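Local coordinates for designed helical repeat protein (Synthetic construct, PDB 5CWD) that has no known biological function and was made by computational design to explore the range of helical repeat architectures, at residues T3-D6 against A7-T10. Sequence-based numbering, arbitrary orientation.
Sequences TKED and ARST
The backbone N-H groups of Ala7, Arg8, Ser9 and Thr10 bond to the carbonyls of Thr3, Lys4, Glu5 and Asp6, the i to i+4 pattern of an alpha helix, at the start of helix 4-20; the link from Arg8 N to Lys4 O is the straightest, 2.8 Å long. On the outer surface Glu5 and Arg8, one turn apart, form a salt bridge of 3.3 Å between Glu5 OE2 and Arg8 NH1. The Glu5 chain folds at the CB-CG bond (chi2 -59°), which brings OE2 to an edge of the guanidinium, near its plane, while the extended Arg8 chain runs outward, and the turn at its end swings NH1 back toward Glu5; the two flat groups are 34° apart. Ala7, small and buried, suits the side packed against Ala41 and Met43. Thr10 places OG1 beside its own backbone N (chi1 -54°), and both donate to Asp6 O from opposite faces of the carbonyl, OG1 at 2.6 Å. A valine here would probably keep the backbone bond to Asp6 O but lose the second, hydroxyl one. The contact thus combines a charge pair suited to solvent with a threonine hydroxyl satisfied within its own helix.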
loop_
_atom_site.group_PDB
_atom_site.type_symbol
_atom_site.label_atom_id
_atom_site.label_comp_id
_atom_site.label_asym_id
_atom_site.label_seq_id
_atom_site.Cartn_x
_atom_site.Cartn_y
_atom_site.Cartn_z
ATOM N N THR A 3 5.146 -3.208 23.853
ATOM C CA THR A 3 4.719 -1.860 23.495
ATOM C C THR A 3 4.229 -1.812 22.050
ATOM O O THR A 3 4.755 -2.509 21.183
ATOM C CB THR A 3 5.859 -0.844 23.667
ATOM O OG1 THR A 3 6.864 -1.079 22.676
ATOM C CG2 THR A 3 6.479 -0.956 25.050
ATOM N N LYS A 4 3.223 -0.982 21.794
ATOM C CA LYS A 4 2.623 -0.897 20.468
ATOM C C LYS A 4 3.577 -0.294 19.447
ATOM O O LYS A 4 3.602 -0.717 18.290
ATOM C CB LYS A 4 1.334 -0.075 20.516
ATOM C CG LYS A 4 0.205 -0.760 21.268
ATOM C CD LYS A 4 -1.161 -0.297 20.788
ATOM C CE LYS A 4 -2.273 -1.127 21.422
ATOM N NZ LYS A 4 -3.604 -0.850 20.811
ATOM N N GLU A 5 4.356 0.694 19.872
ATOM C CA GLU A 5 5.297 1.352 18.973
ATOM C C GLU A 5 6.345 0.359 18.474
ATOM O O GLU A 5 6.742 0.392 17.302
ATOM C CB GLU A 5 5.961 2.535 19.675
ATOM C CG GLU A 5 4.980 3.631 20.075
ATOM C CD GLU A 5 4.229 4.209 18.886
ATOM O OE1 GLU A 5 4.812 4.270 17.783
ATOM O OE2 GLU A 5 3.052 4.599 19.053
ATOM N N ASP A 6 6.778 -0.527 19.366
ATOM C CA ASP A 6 7.660 -1.622 18.981
ATOM C C ASP A 6 7.003 -2.472 17.905
ATOM O O ASP A 6 7.637 -2.837 16.921
ATOM C CB ASP A 6 8.010 -2.498 20.185
ATOM C CG ASP A 6 9.119 -1.916 21.031
ATOM O OD1 ASP A 6 10.163 -1.525 20.463
ATOM O OD2 ASP A 6 8.946 -1.852 22.267
ATOM N N ALA A 7 5.727 -2.785 18.105
ATOM C CA ALA A 7 4.991 -3.624 17.168
ATOM C C ALA A 7 4.884 -2.952 15.801
ATOM O O ALA A 7 5.163 -3.578 14.776
ATOM C CB ALA A 7 3.608 -3.945 17.719
ATOM N N ARG A 8 4.483 -1.683 15.788
ATOM C CA ARG A 8 4.411 -0.919 14.546
ATOM C C ARG A 8 5.765 -0.897 13.846
ATOM O O ARG A 8 5.871 -1.192 12.648
ATOM C CB ARG A 8 3.953 0.515 14.811
ATOM C CG ARG A 8 2.450 0.690 14.945
ATOM C CD ARG A 8 2.054 2.143 14.726
ATOM N NE ARG A 8 0.629 2.375 14.952
ATOM C CZ ARG A 8 0.098 2.797 16.099
ATOM N NH1 ARG A 8 0.864 3.047 17.154
ATOM N NH2 ARG A 8 -1.214 2.973 16.186
ATOM N N SER A 9 6.796 -0.538 14.606
ATOM C CA SER A 9 8.152 -0.502 14.082
ATOM C C SER A 9 8.528 -1.846 13.469
ATOM O O SER A 9 9.033 -1.912 12.347
ATOM C CB SER A 9 9.137 -0.135 15.190
ATOM O OG SER A 9 10.462 -0.091 14.691
ATOM N N THR A 10 8.257 -2.913 14.210
ATOM C CA THR A 10 8.574 -4.262 13.769
ATOM C C THR A 10 7.824 -4.599 12.491
ATOM O O THR A 10 8.382 -5.202 11.580
ATOM C CB THR A 10 8.219 -5.308 14.841
ATOM O OG1 THR A 10 8.841 -4.957 16.083
ATOM C CG2 THR A 10 8.690 -6.693 14.419
#